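Local coordinates for flavodoxin (PDB 6OHK), which carries flavin mononucleotide and probably serves as a low-potential electron donor to a number of redox enzymes, at residues 143-148 against 155-160; 92-97 against 147-152; 7-12 against 51-56. The protein carries 1 engineered substitution. All blocks are in the same frame, centred on the assembly; numbering follows the deposited sequence.

Contact 1: 143-148 against 155-160; sequences LALDEE and PKRIGD. With FMN (flavin mononucleotide), chain B.
Leu143 and Leu145 meet Arg157 and Ile158 where strand 139-145 runs nearly antiparallel to helix 154-166, the axes of 143-145 and 155-160 lying 9.3 Å apart at 166°. Leu143 and Ile158 have the nearest CA atoms. With CG of Leu143 anti to the backbone N (chi1 -177°), its two methyls part over the helix: CD1 rests 3.7 Å from Arg157 O, and CD2 sits 3.9 Å from Ile158 CG1. Leu145 divides itself over the same pair, sending CD1 to within 4.0 Å of Ile158 CG1 and CD2 against Arg157 CB. CG1 of Ile158 therefore serves both leucines, and its side chain lies roughly square to each. This is the last strand of a flavodoxin sheet packing on the helix that follows it in the chain. Helix 17-28 covers the same side, its Ile21 touching Leu145 and its Phe28 touching Ile158. The Arg157 chain, extended from CG to NE, passes Leu145 head to tail, its CB and CD near Leu145 CD2, and carries the guanidinium to Ala144, whose O, itself bonded to Tyr127, lies over one face. NH1 donates to a water at 2.9 Å, which also accepts from Asp146 N at 3.1 Å and so joins Asp146 to the helix; a second bond runs from NH1 to Gln150. The Asp146 carboxylate stays 6.7 Å away, OD2 to NH1 of Arg157, and is held instead by Asn149 N and the Gln93 amide. On the helix itself, Lys156 bridges to the syn lone pair of Asp160 OD2. Farther along the chain, the extended Glu148 receives the ribityl O3' of FMN on OE2 at 2.7 Å.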
loop_
_atom_site.group_PDB
_atom_site.type_symbol
_atom_site.label_atom_id
_atom_site.label_comp_id
_atom_site.label_asym_id
_atom_site.label_seq_id
_atom_site.Cartn_x
_atom_site.Cartn_y
_atom_site.Cartn_z
ATOM N N LEU A 143 1.851 -5.262 -1.912
ATOM C CA LEU A 143 2.209 -5.240 -3.314
ATOM C C LEU A 143 3.442 -4.381 -3.511
ATOM O O LEU A 143 3.455 -3.216 -3.088
ATOM C CB LEU A 143 1.046 -4.666 -4.104
ATOM C CG LEU A 143 1.191 -4.634 -5.603
ATOM C CD1 LEU A 143 1.365 -6.043 -6.162
ATOM C CD2 LEU A 143 0.045 -3.928 -6.220
ATOM N N ALA A 144 4.471 -4.937 -4.148
ATOM C CA ALA A 144 5.754 -4.257 -4.333
ATOM C C ALA A 144 5.931 -3.940 -5.809
ATOM O O ALA A 144 6.035 -4.857 -6.641
ATOM C CB ALA A 144 6.881 -5.143 -3.802
ATOM N N LEU A 145 5.926 -2.673 -6.154
ATOM C CA LEU A 145 5.996 -2.263 -7.544
ATOM C C LEU A 145 7.333 -1.594 -7.816
ATOM O O LEU A 145 7.898 -0.916 -6.954
ATOM C CB LEU A 145 4.854 -1.326 -7.905
ATOM C CG LEU A 145 3.469 -1.940 -7.691
ATOM C CD1 LEU A 145 2.399 -0.908 -7.926
ATOM C CD2 LEU A 145 3.249 -3.146 -8.578
ATOM N N ASP A 146 7.840 -1.786 -9.037
ATOM C CA ASP A 146 9.103 -1.163 -9.442
ATOM C C ASP A 146 8.883 -0.648 -10.855
ATOM O O ASP A 146 8.984 -1.389 -11.825
ATOM C CB ASP A 146 10.251 -2.159 -9.370
ATOM C CG ASP A 146 11.596 -1.544 -9.700
ATOM O OD1 ASP A 146 11.633 -0.492 -10.365
ATOM O OD2 ASP A 146 12.624 -2.152 -9.279
ATOM N N GLU A 147 8.530 0.620 -10.960
ATOM C CA GLU A 147 8.270 1.239 -12.253
ATOM C C GLU A 147 9.544 1.585 -12.988
ATOM O O GLU A 147 9.505 1.803 -14.207
ATOM C CB GLU A 147 7.405 2.499 -12.053
ATOM C CG GLU A 147 5.954 2.202 -11.835
ATOM C CD GLU A 147 5.300 1.820 -13.154
ATOM O OE1 GLU A 147 5.409 2.585 -14.152
ATOM O OE2 GLU A 147 4.744 0.726 -13.261
ATOM N N GLU A 148 10.668 1.678 -12.291
ATOM C CA GLU A 148 11.924 1.990 -12.956
ATOM C C GLU A 148 12.448 0.785 -13.717
ATOM O O GLU A 148 12.977 0.931 -14.833
ATOM C CB GLU A 148 12.935 2.482 -11.928
ATOM C CG GLU A 148 12.502 3.831 -11.276
ATOM C CD GLU A 148 13.573 4.397 -10.379
ATOM O OE1 GLU A 148 14.691 4.618 -10.879
ATOM O OE2 GLU A 148 13.321 4.592 -9.176
ATOM N N PRO A 155 0.838 -3.702 -14.463
ATOM C CA PRO A 155 -0.611 -3.933 -14.620
ATOM C C PRO A 155 -1.073 -5.281 -14.111
ATOM O O PRO A 155 -2.108 -5.356 -13.421
ATOM C CB PRO A 155 -0.830 -3.771 -16.130
ATOM C CG PRO A 155 0.262 -2.845 -16.549
ATOM C CD PRO A 155 1.450 -3.169 -15.691
ATOM N N LYS A 156 -0.382 -6.370 -14.438
ATOM C CA LYS A 156 -0.790 -7.678 -13.939
ATOM C C LYS A 156 -0.590 -7.780 -12.435
ATOM O O LYS A 156 -1.411 -8.383 -11.718
ATOM C CB LYS A 156 -0.034 -8.796 -14.657
ATOM C CG LYS A 156 -0.310 -10.184 -14.101
ATOM C CD LYS A 156 0.385 -11.257 -14.921
ATOM C CE LYS A 156 -0.477 -12.502 -15.042
ATOM N NZ LYS A 156 -0.820 -13.089 -13.720
ATOM N N ARG A 157 0.496 -7.191 -11.925
ATOM C CA ARG A 157 0.704 -7.229 -10.482
ATOM C C ARG A 157 -0.453 -6.572 -9.755
ATOM O O ARG A 157 -0.990 -7.134 -8.786
ATOM C CB ARG A 157 2.019 -6.570 -10.096
ATOM C CG ARG A 157 3.237 -7.432 -10.355
ATOM C CD ARG A 157 4.531 -6.710 -10.105
ATOM N NE ARG A 157 5.654 -7.637 -10.114
ATOM C CZ ARG A 157 6.927 -7.262 -10.123
ATOM N NH1 ARG A 157 7.263 -5.991 -10.225
ATOM N NH2 ARG A 157 7.867 -8.179 -10.028
ATOM N N ILE A 158 -0.871 -5.407 -10.217
ATOM C CA ILE A 158 -1.985 -4.711 -9.581
ATOM C C ILE A 158 -3.284 -5.485 -9.767
ATOM O O ILE A 158 -4.045 -5.665 -8.815
ATOM C CB ILE A 158 -2.103 -3.273 -10.110
ATOM C CG1 ILE A 158 -0.880 -2.442 -9.724
ATOM C CG2 ILE A 158 -3.393 -2.626 -9.599
ATOM C CD1 ILE A 158 -0.870 -1.064 -10.325
ATOM N N GLY A 159 -3.595 -5.896 -11.000
ATOM C CA GLY A 159 -4.874 -6.565 -11.235
ATOM C C GLY A 159 -5.019 -7.826 -10.414
ATOM O O GLY A 159 -6.073 -8.084 -9.831
ATOM N N ASP A 160 -3.969 -8.636 -10.356
ATOM C CA ASP A 160 -4.028 -9.847 -9.564
ATOM C C ASP A 160 -4.198 -9.528 -8.087
ATOM O O ASP A 160 -4.917 -10.220 -7.365
ATOM C CB ASP A 160 -2.736 -10.643 -9.716
ATOM C CG ASP A 160 -2.587 -11.320 -11.060
ATOM O OD1 ASP A 160 -3.539 -11.343 -11.869
ATOM O OD2 ASP A 160 -1.459 -11.837 -11.280
HETATM N N1 FMN B . 13.138 3.028 -3.648
HETATM C C2 FMN B . 13.211 1.974 -2.723
HETATM O O2 FMN B . 12.736 0.913 -2.957
HETATM N N3 FMN B . 13.915 2.216 -1.492
HETATM C C4 FMN B . 14.523 3.393 -1.147
HETATM O O4 FMN B . 15.077 3.469 -0.070
HETATM C C4A FMN B . 14.453 4.436 -2.110
HETATM N N5 FMN B . 15.063 5.654 -1.822
HETATM C C5A FMN B . 15.011 6.630 -2.856
HETATM C C6 FMN B . 15.726 7.828 -2.669
HETATM C C7 FMN B . 15.688 8.810 -3.638
HETATM C C7M FMN B . 16.443 10.098 -3.271
HETATM C C8 FMN B . 15.036 8.582 -4.841
HETATM C C8M FMN B . 14.989 9.702 -5.858
HETATM C C9 FMN B . 14.334 7.394 -5.030
HETATM C C9A FMN B . 14.350 6.424 -4.060
HETATM N N10 FMN B . 13.614 5.190 -4.276
HETATM C C10 FMN B . 13.737 4.211 -3.313
HETATM C "C1'" FMN B . 12.879 4.959 -5.518
HETATM C "C2'" FMN B . 11.501 5.686 -5.506
HETATM O "O2'" FMN B . 10.679 5.260 -4.433
HETATM C "C3'" FMN B . 10.761 5.358 -6.815
HETATM O "O3'" FMN B . 11.468 5.990 -7.864
HETATM C "C4'" FMN B . 9.282 5.736 -6.877
HETATM O "O4'" FMN B . 8.743 5.223 -8.090
HETATM C "C5'" FMN B . 9.045 7.240 -6.810
HETATM O "O5'" FMN B . 7.648 7.449 -6.688
HETATM P P FMN B . 7.033 8.927 -6.843
HETATM O O1P FMN B . 5.548 8.701 -6.672
HETATM O O2P FMN B . 7.599 9.846 -5.815
HETATM O O3P FMN B . 7.384 9.411 -8.256
HETATM O O HOH W 1 6.329 -3.375 -11.169
#

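Contact 2: 92-97 against 147-152. With FMN (flavin mononucleotide), chain B; GOL (glycerol), chain C.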
loop_
_atom_site.group_PDB
_atom_site.type_symbol
_atom_site.label_atom_id
_atom_site.label_comp_id
_atom_site.label_asym_id
_atom_site.label_seq_id
_atom_site.Cartn_x
_atom_site.Cartn_y
_atom_site.Cartn_z
ATOM N N ASN A 92 12.724 0.929 -6.059
ATOM C CA ASN A 92 13.698 0.512 -7.066
ATOM C C ASN A 92 14.539 -0.594 -6.443
ATOM O O ASN A 92 15.372 -0.330 -5.579
ATOM C CB ASN A 92 14.547 1.701 -7.507
ATOM C CG ASN A 92 15.615 1.308 -8.518
ATOM O OD1 ASN A 92 16.067 0.181 -8.573
ATOM N ND2 ASN A 92 16.011 2.261 -9.344
ATOM N N GLN A 93 14.293 -1.833 -6.847
ATOM C CA GLN A 93 14.875 -2.953 -6.111
ATOM C C GLN A 93 16.365 -3.091 -6.358
ATOM O O GLN A 93 17.055 -3.702 -5.534
ATOM C CB GLN A 93 14.144 -4.255 -6.467
ATOM C CG GLN A 93 14.388 -4.714 -7.918
ATOM C CD GLN A 93 13.290 -5.624 -8.400
ATOM O OE1 GLN A 93 13.389 -6.859 -8.268
ATOM N NE2 GLN A 93 12.234 -5.038 -8.931
ATOM N N PHE A 94 16.873 -2.569 -7.472
ATOM C CA PHE A 94 18.290 -2.715 -7.793
ATOM C C PHE A 94 19.109 -1.620 -7.151
ATOM O O PHE A 94 20.207 -1.877 -6.625
ATOM C CB PHE A 94 18.467 -2.784 -9.308
ATOM C CG PHE A 94 17.929 -4.050 -9.896
ATOM C CD1 PHE A 94 18.638 -5.235 -9.794
ATOM C CD2 PHE A 94 16.716 -4.076 -10.516
ATOM C CE1 PHE A 94 18.119 -6.415 -10.326
ATOM C CE2 PHE A 94 16.206 -5.254 -11.043
ATOM C CZ PHE A 94 16.905 -6.412 -10.945
ATOM N N ALA A 95 18.605 -0.402 -7.154
ATOM C CA ALA A 95 19.340 0.704 -6.571
ATOM C C ALA A 95 19.297 0.685 -5.068
ATOM O O ALA A 95 20.170 1.284 -4.428
ATOM C CB ALA A 95 18.802 2.028 -7.093
ATOM N N PHE A 96 18.295 0.028 -4.476
ATOM C CA PHE A 96 18.090 0.003 -3.033
ATOM C C PHE A 96 17.948 -1.444 -2.598
ATOM O O PHE A 96 16.869 -1.891 -2.207
ATOM C CB PHE A 96 16.881 0.864 -2.666
ATOM C CG PHE A 96 17.051 2.270 -3.123
ATOM C CD1 PHE A 96 17.867 3.151 -2.426
ATOM C CD2 PHE A 96 16.473 2.708 -4.302
ATOM C CE1 PHE A 96 18.069 4.437 -2.888
ATOM C CE2 PHE A 96 16.690 3.994 -4.768
ATOM C CZ PHE A 96 17.498 4.848 -4.049
ATOM N N GLY A 97 19.050 -2.185 -2.639
ATOM C CA GLY A 97 19.013 -3.605 -2.383
ATOM C C GLY A 97 18.739 -3.999 -0.952
ATOM O O GLY A 97 18.512 -5.186 -0.712
ATOM N N GLU A 147 8.530 0.620 -10.960
ATOM C CA GLU A 147 8.270 1.239 -12.253
ATOM C C GLU A 147 9.544 1.585 -12.988
ATOM O O GLU A 147 9.505 1.803 -14.207
ATOM C CB GLU A 147 7.405 2.499 -12.053
ATOM C CG GLU A 147 5.954 2.202 -11.835
ATOM C CD GLU A 147 5.300 1.820 -13.154
ATOM O OE1 GLU A 147 5.409 2.585 -14.152
ATOM O OE2 GLU A 147 4.744 0.726 -13.261
ATOM N N GLU A 148 10.668 1.678 -12.291
ATOM C CA GLU A 148 11.924 1.990 -12.956
ATOM C C GLU A 148 12.448 0.785 -13.717
ATOM O O GLU A 148 12.977 0.931 -14.833
ATOM C CB GLU A 148 12.935 2.482 -11.928
ATOM C CG GLU A 148 12.502 3.831 -11.276
ATOM C CD GLU A 148 13.573 4.397 -10.379
ATOM O OE1 GLU A 148 14.691 4.618 -10.879
ATOM O OE2 GLU A 148 13.321 4.592 -9.176
ATOM N N ASN A 149 12.362 -0.394 -13.133
ATOM C CA ASN A 149 12.973 -1.586 -13.696
ATOM C C ASN A 149 11.976 -2.599 -14.196
ATOM O O ASN A 149 12.316 -3.405 -15.075
ATOM C CB ASN A 149 13.858 -2.280 -12.658
ATOM C CG ASN A 149 14.893 -1.362 -12.123
ATOM O OD1 ASN A 149 15.760 -0.879 -12.890
ATOM N ND2 ASN A 149 14.853 -1.096 -10.823
ATOM N N GLN A 150 10.758 -2.624 -13.647
ATOM C CA GLN A 150 9.773 -3.637 -14.027
ATOM C C GLN A 150 8.421 -3.011 -14.359
ATOM O O GLN A 150 7.379 -3.519 -13.946
ATOM C CB GLN A 150 9.630 -4.682 -12.930
ATOM C CG GLN A 150 10.930 -5.429 -12.668
ATOM C CD GLN A 150 10.847 -6.413 -11.525
ATOM O OE1 GLN A 150 10.071 -6.241 -10.582
ATOM N NE2 GLN A 150 11.721 -7.424 -11.560
ATOM N N PRO A 151 8.390 -1.941 -15.144
ATOM C CA PRO A 151 7.087 -1.302 -15.403
ATOM C C PRO A 151 6.126 -2.206 -16.137
ATOM O O PRO A 151 4.901 -2.082 -15.956
ATOM C CB PRO A 151 7.459 -0.066 -16.229
ATOM C CG PRO A 151 8.750 -0.441 -16.870
ATOM C CD PRO A 151 9.497 -1.264 -15.853
ATOM N N ASN A 152 6.630 -3.104 -16.981
ATOM C CA ASN A 152 5.703 -3.915 -17.749
ATOM C C ASN A 152 4.957 -4.911 -16.898
ATOM O O ASN A 152 3.919 -5.422 -17.336
ATOM C CB ASN A 152 6.429 -4.646 -18.862
ATOM C CG ASN A 152 6.942 -3.705 -19.922
ATOM O OD1 ASN A 152 6.359 -2.644 -20.167
ATOM N ND2 ASN A 152 8.037 -4.092 -20.567
HETATM N N1 FMN B . 13.138 3.028 -3.648
HETATM C C2 FMN B . 13.211 1.974 -2.723
HETATM O O2 FMN B . 12.736 0.913 -2.957
HETATM N N3 FMN B . 13.915 2.216 -1.492
HETATM C C4 FMN B . 14.523 3.393 -1.147
HETATM O O4 FMN B . 15.077 3.469 -0.070
HETATM C C4A FMN B . 14.453 4.436 -2.110
HETATM N N5 FMN B . 15.063 5.654 -1.822
HETATM C C5A FMN B . 15.011 6.630 -2.856
HETATM C C6 FMN B . 15.726 7.828 -2.669
HETATM C C7 FMN B . 15.688 8.810 -3.638
HETATM C C7M FMN B . 16.443 10.098 -3.271
HETATM C C8 FMN B . 15.036 8.582 -4.841
HETATM C C8M FMN B . 14.989 9.702 -5.858
HETATM C C9 FMN B . 14.334 7.394 -5.030
HETATM C C9A FMN B . 14.350 6.424 -4.060
HETATM N N10 FMN B . 13.614 5.190 -4.276
HETATM C C10 FMN B . 13.737 4.211 -3.313
HETATM C "C1'" FMN B . 12.879 4.959 -5.518
HETATM C "C2'" FMN B . 11.501 5.686 -5.506
HETATM O "O2'" FMN B . 10.679 5.260 -4.433
HETATM C "C3'" FMN B . 10.761 5.358 -6.815
HETATM O "O3'" FMN B . 11.468 5.990 -7.864
HETATM C "C4'" FMN B . 9.282 5.736 -6.877
HETATM O "O4'" FMN B . 8.743 5.223 -8.090
HETATM C "C5'" FMN B . 9.045 7.240 -6.810
HETATM O "O5'" FMN B . 7.648 7.449 -6.688
HETATM P P FMN B . 7.033 8.927 -6.843
HETATM O O1P FMN B . 5.548 8.701 -6.672
HETATM O O2P FMN B . 7.599 9.846 -5.815
HETATM O O3P FMN B . 7.384 9.411 -8.256
HETATM C C1 GOL C . 18.185 5.165 -8.967
HETATM O O1 GOL C . 19.505 5.586 -8.776
HETATM C C2 GOL C . 17.267 6.383 -9.022
HETATM O O2 GOL C . 16.550 6.392 -10.233
HETATM C C3 GOL C . 16.301 6.310 -7.843
HETATM O O3 GOL C . 15.597 5.088 -7.872
HETATM O O HOH W 2 17.629 0.929 -11.666
#
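Asn92 and Glu148 bring two irregular loops together, their CA atoms 6.3 Å apart and neither segment in a regular helix or strand. The Asn92 side chain is the hub: CG lies opposite the backbone N (chi1 178°), which sends the amide across to the other loop. Its OD1 takes Asn149 ND2 at 2.9 Å from one face of the amide and Ala95 N at 3.0 Å from the other, both well out of the carbonyl plane. The Ala95 bond is the straighter (172°) and closes an Asx motif, so the side chain that reaches across also ties down its own turn. ND2 of Asn92 gives a weak bond to Glu148 OE1, and a water links it to Asn149 OD1. Glycerol, probably from the crystallisation liquor, bonds to both Asn92 ND2 and the Glu148 carboxylate. Farther along, Gln93 NE2 donates to Gln150 OE1 at 3.0 Å, the amides turned 80° apart and the donor standing above the acceptor's plane. With Asp146 and His128 N also on Gln93, and Arg157 and Gly126 O on Gln150, both ends of each amide are engaged. Asn149 ND2 comes to the edge of the Phe94 ring, 3.5 Å from CD2. The flavin meets the 92-97 segment: Asn92 N donates to FMN O2 at 3.1 Å and to N1, and one face of the Phe96 ring covers the isoalloxazine. Both loops belong to the cofactor end of the fold, one between strand 84-90 and helix 103-113, the other between strand 139-145 and helix 154-166.

Contact 3: 7-12 against 51-56; sequences IGIFYA and NLILVT
Ile7, Ile9 and Phe10 lie against Ile53, Leu52 and Leu54 on two neighbouring parallel strands, their axes 4.6 Å apart and crossing at -16°. The bonds alternate along the strands: Gly8 N to Asn51 O, Ile53 N to Gly8 O, Phe10 N to Ile53 O at 2.9 Å, and Val55 N to Phe10 O at 2.8 Å. Beyond them Ala12 N reaches Val55 O by a weak bond of 3.5 Å. The same carbonyls also draw in CA-H groups, as Ile53 O does that of Ile9. On one face of the sheet Ile7 CG2 meets Ile53 CD1 at 3.9 Å, and Tyr11 CB packs against Val55 CB before its ring leads away. On the other face Phe10 carries the packing. Its ring, with CG beside the backbone N (chi1 -69°), leans back over Gly8, where there is no side chain in its path, and brings CE1 to 3.6 Å from Leu52 CD2. Leu54 lies beside Phe10 and points the same way, its CD2 near Phe10 CB. Helix 17-28 backs the isoleucine face, with Ile25 on Ile53, Thr18 on Val55 and Val22 on Tyr11. Across the sheet, Trp68 touches Phe10 and Leu54, and the Phe10 ring stacks on Phe37 of strand 34-38. Val55 O also accepts from Trp68 NE1. These are central strands of the flavodoxin alpha/beta sandwich, a largely parallel sheet between helical layers. FMN-binding residues follow at their C-terminal ends: Thr13 and Thr15 just after the first strand, Thr17 and Thr18 at the start of helix 17-28, Thr58 and Tyr59 in the last residues of the second strand.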
loop_
_atom_site.group_PDB
_atom_site.type_symbol
_atom_site.label_atom_id
_atom_site.label_comp_id
_atom_site.label_asym_id
_atom_site.label_seq_id
_atom_site.Cartn_x
_atom_site.Cartn_y
_atom_site.Cartn_z
ATOM N N ILE A 7 -14.083 1.615 -0.580
ATOM C CA ILE A 7 -12.647 1.468 -0.382
ATOM C C ILE A 7 -12.015 2.851 -0.326
ATOM O O ILE A 7 -12.172 3.654 -1.244
ATOM C CB ILE A 7 -12.055 0.650 -1.528
ATOM C CG1 ILE A 7 -12.664 -0.756 -1.570
ATOM C CG2 ILE A 7 -10.542 0.570 -1.389
ATOM C CD1 ILE A 7 -12.545 -1.441 -2.923
ATOM N N GLY A 8 -11.302 3.122 0.748
ATOM C CA GLY A 8 -10.518 4.348 0.846
ATOM C C GLY A 8 -9.104 4.136 0.365
ATOM O O GLY A 8 -8.402 3.273 0.901
ATOM N N ILE A 9 -8.692 4.893 -0.637
ATOM C CA ILE A 9 -7.356 4.812 -1.214
ATOM C C ILE A 9 -6.584 6.045 -0.788
ATOM O O ILE A 9 -7.014 7.175 -1.070
ATOM C CB ILE A 9 -7.432 4.735 -2.743
ATOM C CG1 ILE A 9 -8.348 3.597 -3.191
ATOM C CG2 ILE A 9 -6.035 4.619 -3.329
ATOM C CD1 ILE A 9 -8.617 3.606 -4.682
ATOM N N PHE A 10 -5.472 5.852 -0.108
ATOM C CA PHE A 10 -4.663 6.944 0.431
ATOM C C PHE A 10 -3.250 6.809 -0.111
ATOM O O PHE A 10 -2.672 5.728 -0.019
ATOM C CB PHE A 10 -4.632 6.860 1.946
ATOM C CG PHE A 10 -5.979 7.166 2.572
ATOM C CD1 PHE A 10 -6.994 6.202 2.642
ATOM C CD2 PHE A 10 -6.256 8.435 3.039
ATOM C CE1 PHE A 10 -8.225 6.525 3.143
ATOM C CE2 PHE A 10 -7.502 8.754 3.553
ATOM C CZ PHE A 10 -8.468 7.805 3.599
ATOM N N TYR A 11 -2.720 7.875 -0.706
ATOM C CA TYR A 11 -1.402 7.810 -1.331
ATOM C C TYR A 11 -0.619 9.075 -1.039
ATOM O O TYR A 11 -1.176 10.096 -0.637
ATOM C CB TYR A 11 -1.510 7.568 -2.850
ATOM C CG TYR A 11 -1.938 8.781 -3.599
ATOM C CD1 TYR A 11 -3.274 9.131 -3.696
ATOM C CD2 TYR A 11 -0.996 9.622 -4.200
ATOM C CE1 TYR A 11 -3.665 10.284 -4.357
ATOM C CE2 TYR A 11 -1.391 10.783 -4.859
ATOM C CZ TYR A 11 -2.726 11.095 -4.928
ATOM O OH TYR A 11 -3.057 12.295 -5.611
ATOM N N ALA A 12 0.675 9.016 -1.347
ATOM C CA ALA A 12 1.530 10.184 -1.416
ATOM C C ALA A 12 2.421 10.023 -2.625
ATOM O O ALA A 12 2.649 8.916 -3.092
ATOM C CB ALA A 12 2.384 10.309 -0.157
ATOM N N ASN A 51 -12.501 -0.709 4.443
ATOM C CA ASN A 51 -11.633 -1.274 3.432
ATOM C C ASN A 51 -10.673 -0.181 2.997
ATOM O O ASN A 51 -11.121 0.906 2.627
ATOM C CB ASN A 51 -12.458 -1.698 2.215
ATOM C CG ASN A 51 -13.447 -2.791 2.531
ATOM O OD1 ASN A 51 -13.173 -3.644 3.371
ATOM N ND2 ASN A 51 -14.593 -2.782 1.845
ATOM N N LEU A 52 -9.367 -0.452 3.042
ATOM C CA LEU A 52 -8.344 0.553 2.781
ATOM C C LEU A 52 -7.263 0.011 1.877
ATOM O O LEU A 52 -6.860 -1.147 1.981
ATOM C CB LEU A 52 -7.685 0.943 4.097
ATOM C CG LEU A 52 -8.531 1.789 5.041
ATOM C CD1 LEU A 52 -7.933 1.772 6.434
ATOM C CD2 LEU A 52 -8.640 3.222 4.556
ATOM N N ILE A 53 -6.770 0.885 1.009
ATOM C CA ILE A 53 -5.543 0.660 0.244
ATOM C C ILE A 53 -4.625 1.840 0.513
ATOM O O ILE A 53 -4.993 2.989 0.224
ATOM C CB ILE A 53 -5.847 0.534 -1.253
ATOM C CG1 ILE A 53 -6.758 -0.662 -1.523
ATOM C CG2 ILE A 53 -4.537 0.457 -2.060
ATOM C CD1 ILE A 53 -7.252 -0.754 -2.963
ATOM N N LEU A 54 -3.465 1.584 1.097
ATOM C CA LEU A 54 -2.502 2.623 1.468
ATOM C C LEU A 54 -1.275 2.458 0.597
ATOM O O LEU A 54 -0.722 1.363 0.513
ATOM C CB LEU A 54 -2.105 2.499 2.944
ATOM C CG LEU A 54 -3.248 2.308 3.939
ATOM C CD1 LEU A 54 -2.669 2.278 5.350
ATOM C CD2 LEU A 54 -4.333 3.360 3.842
ATOM N N VAL A 55 -0.881 3.527 -0.085
ATOM C CA VAL A 55 0.131 3.486 -1.143
ATOM C C VAL A 55 1.230 4.488 -0.831
ATOM O O VAL A 55 0.959 5.658 -0.558
ATOM C CB VAL A 55 -0.502 3.835 -2.500
ATOM C CG1 VAL A 55 0.518 3.648 -3.614
ATOM C CG2 VAL A 55 -1.785 3.057 -2.752
ATOM N N THR A 56 2.477 4.048 -0.901
ATOM C CA THR A 56 3.595 4.978 -0.749
ATOM C C THR A 56 4.794 4.576 -1.595
ATOM O O THR A 56 5.140 3.397 -1.646
ATOM C CB THR A 56 4.025 5.128 0.725
ATOM O OG1 THR A 56 4.990 6.186 0.847
ATOM C CG2 THR A 56 4.595 3.826 1.300
#

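Contacts 1 and 3 are buried and reach the same sheet: contact 3 joins two of its strands by backbone bonds and apolar packing, while contact 1 sets a helix on the strand 139-145 by side chains and a single water. Contact 2 lies farther out, its centre about 17 Å from that of the chain, is only partly buried, and is largely a matter of polar side chains, amide to amide and amide to carboxylate. It adjoins contact 1, sharing Glu147 and Glu148; side-chain bonds tie the two together, and both touch FMN. Contact 3 touches neither of the others; each of its strands leads toward FMN-binding residues.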